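PDB 3IXC: hexapeptide transferase family protein from Anaplasma phagocytophilum, which probably acts as a transferase, binds magnesium and forms a trimer of left-handed beta helices related to gamma-class carbonic anhydrases. Local coordinates for residues Thr79-Thr85 and Val102-Cys108; Ala40-Ala46 and Ala58-Thr64; Val121-Val127 and Leu139-Leu145. One frame throughout, in Å; residues are numbered along the deposited sequence. Where two conformers were deposited one is given.

Interaction 1. Residues Thr79-Thr85 and Val102-Cys108. With MG (magnesium ion), chain B.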
loop_
_atom_site.group_PDB
_atom_site.type_symbol
_atom_site.label_atom_id
_atom_site.label_comp_id
_atom_site.label_asym_id
_atom_site.label_seq_id
_atom_site.Cartn_x
_atom_site.Cartn_y
_atom_site.Cartn_z
ATOM N N THR A 79 -20.159 -5.285 3.422
ATOM C CA THR A 79 -19.060 -4.338 3.245
ATOM C C THR A 79 -17.866 -4.988 2.563
ATOM O O THR A 79 -17.510 -6.131 2.874
ATOM C CB THR A 79 -18.688 -3.713 4.606
ATOM O OG1 THR A 79 -19.718 -2.778 4.963
ATOM C CG2 THR A 79 -17.326 -2.986 4.577
ATOM N N ASN A 80 -17.251 -4.253 1.637
ATOM C CA ASN A 80 -16.008 -4.707 1.009
ATOM C C ASN A 80 -14.829 -3.854 1.468
ATOM O O ASN A 80 -14.928 -2.621 1.561
ATOM C CB ASN A 80 -16.128 -4.749 -0.525
ATOM C CG ASN A 80 -16.383 -3.380 -1.137
ATOM O OD1 ASN A 80 -15.449 -2.651 -1.460
ATOM N ND2 ASN A 80 -17.653 -3.031 -1.303
ATOM N N ILE A 81 -13.734 -4.521 1.819
ATOM C CA ILE A 81 -12.490 -3.831 2.148
ATOM C C ILE A 81 -11.448 -4.347 1.170
ATOM O O ILE A 81 -10.982 -5.487 1.274
ATOM C CB ILE A 81 -12.075 -4.071 3.609
ATOM C CG1 ILE A 81 -13.229 -3.695 4.549
ATOM C CG2 ILE A 81 -10.802 -3.268 3.927
ATOM C CD1 ILE A 81 -12.930 -3.869 6.041
ATOM N N GLN A 82 -11.102 -3.501 0.211
ATOM C CA GLN A 82 -10.367 -3.949 -0.971
ATOM C C GLN A 82 -8.863 -4.108 -0.723
ATOM O O GLN A 82 -8.357 -3.813 0.374
ATOM C CB GLN A 82 -10.663 -3.020 -2.146
ATOM C CG GLN A 82 -12.108 -3.124 -2.614
ATOM C CD GLN A 82 -12.456 -2.076 -3.637
ATOM O OE1 GLN A 82 -11.593 -1.631 -4.406
ATOM N NE2 GLN A 82 -13.730 -1.668 -3.667
ATOM N N ASP A 83 -8.181 -4.597 -1.752
ATOM C CA ASP A 83 -6.860 -5.216 -1.641
ATOM C C ASP A 83 -5.812 -4.315 -1.024
ATOM O O ASP A 83 -5.741 -3.123 -1.340
ATOM C CB ASP A 83 -6.383 -5.682 -3.020
ATOM C CG ASP A 83 -7.519 -6.219 -3.865
ATOM O OD1 ASP A 83 -7.593 -7.452 -4.069
ATOM O OD2 ASP A 83 -8.359 -5.393 -4.301
ATOM N N ASN A 84 -4.998 -4.911 -0.152
ATOM C CA ASN A 84 -3.858 -4.234 0.475
ATOM C C ASN A 84 -4.233 -3.078 1.409
ATOM O O ASN A 84 -3.371 -2.301 1.793
ATOM C CB ASN A 84 -2.826 -3.783 -0.584
ATOM C CG ASN A 84 -2.008 -4.948 -1.135
ATOM O OD1 ASN A 84 -2.196 -6.095 -0.732
ATOM N ND2 ASN A 84 -1.079 -4.652 -2.040
ATOM N N THR A 85 -5.508 -2.973 1.784
ATOM C CA THR A 85 -5.912 -2.008 2.813
ATOM C C THR A 85 -5.441 -2.464 4.202
ATOM O O THR A 85 -5.405 -3.658 4.486
ATOM C CB THR A 85 -7.431 -1.802 2.775
ATOM O OG1 THR A 85 -7.749 -1.062 1.596
ATOM C CG2 THR A 85 -7.937 -1.015 3.995
ATOM N N VAL A 102 -20.610 -0.763 3.008
ATOM C CA VAL A 102 -19.543 0.224 2.858
ATOM C C VAL A 102 -18.565 -0.292 1.802
ATOM O O VAL A 102 -18.310 -1.500 1.715
ATOM C CB VAL A 102 -18.800 0.439 4.204
ATOM C CG1 VAL A 102 -17.495 1.223 4.005
ATOM C CG2 VAL A 102 -19.696 1.181 5.196
ATOM N N THR A 103 -18.036 0.626 0.992
ATOM C CA THR A 103 -16.987 0.300 0.029
ATOM C C THR A 103 -15.705 0.998 0.462
ATOM O O THR A 103 -15.685 2.234 0.602
ATOM C CB THR A 103 -17.372 0.746 -1.402
ATOM O OG1 THR A 103 -18.479 -0.043 -1.876
ATOM C CG2 THR A 103 -16.190 0.555 -2.377
ATOM N N ILE A 104 -14.660 0.199 0.708
ATOM C CA ILE A 104 -13.331 0.740 0.973
ATOM C C ILE A 104 -12.408 0.291 -0.154
ATOM O O ILE A 104 -12.183 -0.898 -0.362
ATOM C CB ILE A 104 -12.792 0.322 2.364
ATOM C CG1 ILE A 104 -13.675 0.926 3.459
ATOM C CG2 ILE A 104 -11.323 0.774 2.546
ATOM C CD1 ILE A 104 -13.856 0.040 4.673
ATOM N N GLY A 105 -11.903 1.275 -0.899
ATOM C CA GLY A 105 -11.074 1.010 -2.069
ATOM C C GLY A 105 -9.705 0.416 -1.765
ATOM O O GLY A 105 -9.312 0.268 -0.599
ATOM N N HIS A 106 -8.974 0.071 -2.823
ATOM C CA HIS A 106 -7.670 -0.593 -2.644
ATOM C C HIS A 106 -6.719 0.291 -1.861
ATOM O O HIS A 106 -6.738 1.520 -2.005
ATOM C CB HIS A 106 -6.991 -0.896 -3.983
ATOM C CG HIS A 106 -7.919 -1.401 -5.042
ATOM N ND1 HIS A 106 -8.326 -2.717 -5.111
ATOM C CD2 HIS A 106 -8.508 -0.767 -6.085
ATOM C CE1 HIS A 106 -9.132 -2.871 -6.147
ATOM N NE2 HIS A 106 -9.263 -1.703 -6.753
ATOM N N SER A 107 -5.885 -0.347 -1.046
ATOM C CA SER A 107 -4.709 0.301 -0.464
ATOM C C SER A 107 -5.048 1.549 0.351
ATOM O O SER A 107 -4.345 2.567 0.292
ATOM C CB SER A 107 -3.681 0.612 -1.554
ATOM O OG SER A 107 -3.310 -0.583 -2.222
ATOM N N CYS A 108 -6.151 1.465 1.091
ATOM C CA CYS A 108 -6.496 2.492 2.068
ATOM C C CYS A 108 -5.801 2.215 3.400
ATOM O O CYS A 108 -5.283 1.125 3.618
ATOM C CB CYS A 108 -8.004 2.553 2.275
ATOM S SG CYS A 108 -8.866 3.312 0.873
HETATM MG MG MG B . -11.112 -1.805 -8.203
HETATM O O HOH W 1 -11.209 0.852 -5.400
HETATM O O HOH W 2 -12.813 -2.114 -7.257
HETATM O O HOH W 3 -2.677 0.293 2.628
#
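H106 and D83 meet at an intersubunit magnesium site on the left-handed beta helix. NE2 of H106 binds the magnesium ion at 2.4 Å. H88 and H111 of the second subunit are also ligands, as is a water whose oxygen lies 2.0 Å from the magnesium. D83 lies alongside the imidazole, at its edge, as a second-shell residue. Its OD2 accepts a hydrogen bond from H106 ND1 at 2.8 Å. The nitrogen meets OD2 on its anti side, a little out of the carboxylate plane, while OD2 lies in the plane of the imidazole. The bond is bent, with 136° at the hydrogen. The same OD2 forms a salt bridge with R67 of the second subunit.

Q82 comes across one face of the H106 ring. Its CG lies beside the backbone N (chi1 -67°), and the extended chain carries OE1 over the ring centre, 3.3 Å from H106 CE1. OE1 also accepts a hydrogen bond from the metal-bound water at 3.1 Å. Q82 NE2 donates to N80 OD1 at 3.0 Å, nearly straight at 167°. N80 ND2 donates to T103 OG1 at 3.2 Å, and that hydroxyl is also hydrogen-bonded to S179 OG.

The backbones pair as parallel strands, N80 beside T103 and I81 beside I104. Beyond them, a type II turn from Q82 to T85 places T85 OG1 to accept a hydrogen bond from C108 N at 3.0 Å.

The D83 bond helps fix the rotation of the H106 ring, with NE2 turned to the metal. The N80 bond probably helps to set the Q82 amide with its oxygen facing the metal-bound water.

Interaction 2. Residues Ala40-Ala46 and Ala58-Thr64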
loop_
_atom_site.group_PDB
_atom_site.type_symbol
_atom_site.label_atom_id
_atom_site.label_comp_id
_atom_site.label_asym_id
_atom_site.label_seq_id
_atom_site.Cartn_x
_atom_site.Cartn_y
_atom_site.Cartn_z
ATOM N N ALA A 40 -19.168 -14.522 4.669
ATOM C CA ALA A 40 -18.162 -13.533 4.288
ATOM C C ALA A 40 -17.073 -14.182 3.441
ATOM O O ALA A 40 -16.693 -15.336 3.681
ATOM C CB ALA A 40 -17.556 -12.859 5.521
ATOM N N PHE A 41 -16.597 -13.453 2.435
ATOM C CA PHE A 41 -15.429 -13.871 1.676
ATOM C C PHE A 41 -14.175 -13.297 2.312
ATOM O O PHE A 41 -14.075 -12.085 2.516
ATOM C CB PHE A 41 -15.522 -13.419 0.214
ATOM C CG PHE A 41 -14.231 -13.585 -0.551
ATOM C CD1 PHE A 41 -13.742 -14.852 -0.850
ATOM C CD2 PHE A 41 -13.502 -12.474 -0.959
ATOM C CE1 PHE A 41 -12.539 -15.008 -1.559
ATOM C CE2 PHE A 41 -12.313 -12.617 -1.667
ATOM C CZ PHE A 41 -11.829 -13.877 -1.972
ATOM N N ILE A 42 -13.224 -14.174 2.635
ATOM C CA ILE A 42 -11.922 -13.742 3.136
ATOM C C ILE A 42 -10.840 -14.289 2.222
ATOM O O ILE A 42 -10.662 -15.513 2.114
ATOM C CB ILE A 42 -11.647 -14.248 4.576
ATOM C CG1 ILE A 42 -12.867 -14.031 5.495
ATOM C CG2 ILE A 42 -10.372 -13.623 5.120
ATOM C CD1 ILE A 42 -13.223 -12.576 5.762
ATOM N N ALA A 43 -10.114 -13.389 1.554
ATOM C CA ALA A 43 -9.028 -13.811 0.683
ATOM C C ALA A 43 -8.004 -14.596 1.491
ATOM O O ALA A 43 -7.730 -14.269 2.649
ATOM C CB ALA A 43 -8.372 -12.606 0.024
ATOM N N GLY A 44 -7.442 -15.632 0.869
ATOM C CA GLY A 44 -6.536 -16.544 1.555
ATOM C C GLY A 44 -5.271 -15.924 2.119
ATOM O O GLY A 44 -4.635 -16.502 3.012
ATOM N N ASN A 45 -4.882 -14.763 1.597
ATOM C CA ASN A 45 -3.695 -14.082 2.103
ATOM C C ASN A 45 -4.023 -12.809 2.896
ATOM O O ASN A 45 -3.136 -12.006 3.190
ATOM C CB ASN A 45 -2.692 -13.805 0.976
ATOM C CG ASN A 45 -3.096 -12.624 0.108
ATOM O OD1 ASN A 45 -4.261 -12.243 0.071
ATOM N ND2 ASN A 45 -2.127 -12.037 -0.580
ATOM N N ALA A 46 -5.302 -12.631 3.227
ATOM C CA ALA A 46 -5.697 -11.587 4.171
ATOM C C ALA A 46 -5.223 -11.992 5.564
ATOM O O ALA A 46 -4.962 -13.164 5.823
ATOM C CB ALA A 46 -7.221 -11.386 4.167
ATOM N N ALA A 58 -19.853 -9.784 3.820
ATOM C CA ALA A 58 -18.690 -8.907 3.678
ATOM C C ALA A 58 -17.632 -9.581 2.813
ATOM O O ALA A 58 -17.659 -10.796 2.616
ATOM C CB ALA A 58 -18.115 -8.539 5.042
ATOM N N SER A 59 -16.703 -8.789 2.290
ATOM C CA SER A 59 -15.596 -9.343 1.519
ATOM C C SER A 59 -14.316 -8.591 1.862
ATOM O O SER A 59 -14.251 -7.356 1.797
ATOM C CB SER A 59 -15.883 -9.357 0.004
ATOM O OG SER A 59 -16.261 -8.081 -0.507
ATOM N N ILE A 60 -13.321 -9.363 2.273
ATOM C CA ILE A 60 -12.031 -8.838 2.723
ATOM C C ILE A 60 -11.002 -9.370 1.733
ATOM O O ILE A 60 -10.815 -10.583 1.617
ATOM C CB ILE A 60 -11.725 -9.303 4.171
ATOM C CG1 ILE A 60 -12.918 -9.004 5.109
ATOM C CG2 ILE A 60 -10.417 -8.707 4.672
ATOM C CD1 ILE A 60 -13.277 -7.506 5.261
ATOM N N TRP A 61 -10.349 -8.455 1.018
ATOM C CA TRP A 61 -9.616 -8.799 -0.205
ATOM C C TRP A 61 -8.123 -9.084 0.002
ATOM O O TRP A 61 -7.635 -9.139 1.139
ATOM C CB TRP A 61 -9.920 -7.748 -1.297
ATOM C CG TRP A 61 -11.374 -7.872 -1.679
ATOM C CD1 TRP A 61 -12.455 -7.275 -1.062
ATOM C CD2 TRP A 61 -11.915 -8.728 -2.688
ATOM N NE1 TRP A 61 -13.630 -7.701 -1.652
ATOM C CE2 TRP A 61 -13.328 -8.587 -2.653
ATOM C CE3 TRP A 61 -11.345 -9.595 -3.631
ATOM C CZ2 TRP A 61 -14.176 -9.278 -3.530
ATOM C CZ3 TRP A 61 -12.190 -10.280 -4.509
ATOM C CH2 TRP A 61 -13.597 -10.113 -4.448
ATOM N N TYR A 62 -7.425 -9.349 -1.099
ATOM C CA TYR A 62 -6.057 -9.851 -1.037
ATOM C C TYR A 62 -5.129 -8.866 -0.356
ATOM O O TYR A 62 -5.173 -7.674 -0.639
ATOM C CB TYR A 62 -5.566 -10.153 -2.445
ATOM C CG TYR A 62 -6.321 -11.296 -3.075
ATOM C CD1 TYR A 62 -5.953 -12.621 -2.809
ATOM C CD2 TYR A 62 -7.402 -11.061 -3.930
ATOM C CE1 TYR A 62 -6.654 -13.688 -3.375
ATOM C CE2 TYR A 62 -8.109 -12.129 -4.505
ATOM C CZ TYR A 62 -7.722 -13.431 -4.217
ATOM O OH TYR A 62 -8.406 -14.489 -4.774
ATOM N N GLY A 63 -4.313 -9.377 0.562
ATOM C CA GLY A 63 -3.305 -8.564 1.232
ATOM C C GLY A 63 -3.832 -7.552 2.238
ATOM O O GLY A 63 -3.067 -6.734 2.753
ATOM N N THR A 64 -5.131 -7.601 2.523
ATOM C CA THR A 64 -5.710 -6.714 3.521
ATOM C C THR A 64 -5.331 -7.188 4.930
ATOM O O THR A 64 -5.234 -8.394 5.194
ATOM C CB THR A 64 -7.237 -6.539 3.291
ATOM O OG1 THR A 64 -7.425 -5.763 2.098
ATOM C CG2 THR A 64 -7.916 -5.825 4.458
HETATM O O HOH W 4 -2.596 -9.695 4.509
#
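F41 and W61 meet on two neighbouring coils of the left-handed beta helix, near its N-terminal end. Within this chain, strand 41-42 is the outermost of its sheet. The two strands run parallel, with F41 beside S59 and I42 beside I60. Backbone bonds alternate between them: F41 N to A58 O, I60 N to F41 O, and A43 N to I60 O.

The F41 ring turns an edge to the face of the W61 indole. The centroid of the phenyl ring and that of the six-membered indole ring are 4.9 Å apart, with the planes at 57°. CE2 of F41 does the touching, 3.7 Å from W61 CZ3. The CG of F41 is anti to the backbone N (chi1 169°), which swings the ring across to the next coil. W61 NE1 makes a weak hydrogen bond to S59 OG at 2.9 Å. Y183 and Y190 also meet the indole, and R67 of the second subunit forms a cation-pi contact with it.

On the other side of the sheet, I42 and I60 lie alongside each other, with CD1 of I42 3.6 Å from I60 CG1.

Past the strands, the methyl of A43 sits over one face of the Y62 ring, off centre. A43 CB is 3.9 Å from the ring centroid, a CH-pi contact. N45 OD1 lies at the edge of the same ring, 3.4 Å from Y62 CD1. It accepts the N-H of G63 at 2.9 Å, linking the type I turn A43-A46 to the type II turn W61-T64. That donor stands above the carbonyl plane of the amide, at a C=O...N angle of 109°.

The aromatic pair and the A43 methyl thus join the coils by apolar contact. The N45 bond, off the lone pair, is probably less directional than the backbone bonds.

Interaction 3. Residues Val121-Val127 and Leu139-Leu145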
loop_
_atom_site.group_PDB
_atom_site.type_symbol
_atom_site.label_atom_id
_atom_site.label_comp_id
_atom_site.label_asym_id
_atom_site.label_seq_id
_atom_site.Cartn_x
_atom_site.Cartn_y
_atom_site.Cartn_z
ATOM N N VAL A 121 -15.145 4.956 0.498
ATOM C CA VAL A 121 -13.793 5.496 0.666
ATOM C C VAL A 121 -12.998 5.181 -0.586
ATOM O O VAL A 121 -12.707 4.015 -0.873
ATOM C CB VAL A 121 -13.088 4.900 1.910
ATOM C CG1 VAL A 121 -11.683 5.494 2.066
ATOM C CG2 VAL A 121 -13.904 5.148 3.165
ATOM N N GLY A 122 -12.665 6.224 -1.344
ATOM C CA GLY A 122 -11.933 6.068 -2.598
ATOM C C GLY A 122 -10.581 5.418 -2.371
ATOM O O GLY A 122 -9.969 5.603 -1.326
ATOM N N MET A 123 -10.142 4.631 -3.353
ATOM C CA MET A 123 -8.857 3.930 -3.263
ATOM C C MET A 123 -7.710 4.865 -2.880
ATOM O O MET A 123 -7.680 6.032 -3.287
ATOM C CB MET A 123 -8.550 3.229 -4.585
ATOM C CG MET A 123 -8.374 4.168 -5.779
ATOM S SD MET A 123 -8.305 3.182 -7.277
ATOM C CE MET A 123 -8.158 4.403 -8.551
ATOM N N GLY A 124 -6.769 4.345 -2.091
ATOM C CA GLY A 124 -5.572 5.106 -1.748
ATOM C C GLY A 124 -5.810 6.226 -0.752
ATOM O O GLY A 124 -4.998 7.159 -0.670
ATOM N N SER A 125 -6.903 6.132 0.011
ATOM C CA SER A 125 -7.219 7.145 1.031
ATOM C C SER A 125 -6.753 6.735 2.422
ATOM O O SER A 125 -6.587 5.549 2.714
ATOM C CB SER A 125 -8.727 7.437 1.071
ATOM O OG SER A 125 -9.161 8.040 -0.141
ATOM N N ILE A 126 -6.549 7.736 3.274
ATOM C CA ILE A 126 -6.139 7.546 4.660
ATOM C C ILE A 126 -7.201 8.216 5.512
ATOM O O ILE A 126 -7.546 9.374 5.267
ATOM C CB ILE A 126 -4.763 8.192 4.939
ATOM C CG1 ILE A 126 -3.680 7.587 4.032
ATOM C CG2 ILE A 126 -4.391 8.055 6.426
ATOM C CD1 ILE A 126 -2.318 8.292 4.138
ATOM N N VAL A 127 -7.744 7.480 6.481
ATOM C CA VAL A 127 -8.748 8.031 7.403
ATOM C C VAL A 127 -8.153 7.928 8.802
ATOM O O VAL A 127 -7.857 6.824 9.283
ATOM C CB VAL A 127 -10.096 7.275 7.314
ATOM C CG1 VAL A 127 -11.133 7.916 8.236
ATOM C CG2 VAL A 127 -10.613 7.289 5.870
ATOM N N LEU A 139 -15.502 9.805 0.137
ATOM C CA LEU A 139 -14.181 10.388 0.065
ATOM C C LEU A 139 -13.605 10.043 -1.308
ATOM O O LEU A 139 -13.631 8.875 -1.717
ATOM C CB LEU A 139 -13.330 9.791 1.185
ATOM C CG LEU A 139 -12.063 10.488 1.657
ATOM C CD1 LEU A 139 -12.356 11.908 2.115
ATOM C CD2 LEU A 139 -11.440 9.666 2.776
ATOM N N ALA A 140 -13.099 11.050 -2.022
ATOM C CA ALA A 140 -12.469 10.821 -3.327
ATOM C C ALA A 140 -11.212 9.975 -3.169
ATOM O O ALA A 140 -10.591 9.973 -2.098
ATOM C CB ALA A 140 -12.104 12.136 -3.977
ATOM N N ALA A 141 -10.825 9.293 -4.246
ATOM C CA ALA A 141 -9.547 8.578 -4.285
ATOM C C ALA A 141 -8.408 9.477 -3.811
ATOM O O ALA A 141 -8.370 10.672 -4.124
ATOM C CB ALA A 141 -9.258 8.079 -5.688
ATOM N N GLY A 142 -7.497 8.893 -3.039
ATOM C CA GLY A 142 -6.269 9.583 -2.645
ATOM C C GLY A 142 -6.448 10.657 -1.591
ATOM O O GLY A 142 -5.577 11.514 -1.435
ATOM N N SER A 143 -7.561 10.614 -0.860
ATOM C CA SER A 143 -7.819 11.619 0.173
ATOM C C SER A 143 -7.104 11.305 1.479
ATOM O O SER A 143 -6.769 10.152 1.750
ATOM C CB SER A 143 -9.307 11.719 0.475
ATOM O OG SER A 143 -10.048 12.115 -0.665
ATOM N N LEU A 144 -6.886 12.352 2.272
ATOM C CA LEU A 144 -6.341 12.223 3.621
ATOM C C LEU A 144 -7.308 12.908 4.580
ATOM O O LEU A 144 -7.288 14.141 4.713
ATOM C CB LEU A 144 -4.948 12.864 3.699
ATOM C CG LEU A 144 -4.306 13.054 5.083
ATOM C CD1 LEU A 144 -4.156 11.725 5.797
ATOM C CD2 LEU A 144 -2.964 13.762 4.979
ATOM N N LEU A 145 -8.170 12.119 5.220
ATOM C CA LEU A 145 -9.166 12.663 6.144
ATOM C C LEU A 145 -8.560 12.714 7.537
ATOM O O LEU A 145 -8.297 11.673 8.146
ATOM C CB LEU A 145 -10.448 11.815 6.131
ATOM C CG LEU A 145 -11.634 12.366 6.943
ATOM C CD1 LEU A 145 -12.085 13.726 6.414
ATOM C CD2 LEU A 145 -12.799 11.382 6.932
#
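L139 reaches back to the preceding coil with one methyl. In the conformer described, CD2 lies 3.9 Å from S125 CB and 4.0 Å from V127 CG2. The CG of L139 is anti to its backbone N (chi1 -161°), which carries CD2 toward these two residues. The L139 and V127 side chains run antiparallel to each other as they pass, while L145 lies alongside V127, its CD2 4.1 Å from V127 CG1. W157 packs on L139 and L145.

These aliphatic side chains stack coil on coil on one face of the parallel sheets, as in the core of a left-handed beta helix. I126 is on the other face, beside L144, and its CB is 3.7 Å from L144 CD1. M123 of the third subunit packs on I126 there. The backbone of I126 is held at both ends: its N donates to S143 O, and its O accepts from L145 N at 2.8 Å.

Between the strands lie two stacked type II turns. S125 OG donates to G122 O at 2.8 Å within its own turn. It also accepts S143 N from the next turn at 3.1 Å. S143 OG repeats the first of these bonds one coil on, donating to A140 O at 2.6 Å.

In the fold
Each contact pairs one coil of the helix with the next, and the three follow in series, neither nested nor crossed. Interaction 2 comes first and closes a coil of 18 residues. Interaction 1 has a longer loop, with H88 and the unmodelled residues 90-93 inside it. Interaction 3 again closes a coil of 18. The coils are also joined between contacts: segment 58-64 bonds to 79-85 (S59 N to T79 O), and 102-108 bonds to 121-127 (V121 N to T103 O). Interactions 2 and 3 do not touch; their centres are about 20 Å apart. All three contacts touch the second subunit. Helix 170-188 packs against interactions 1 and 2.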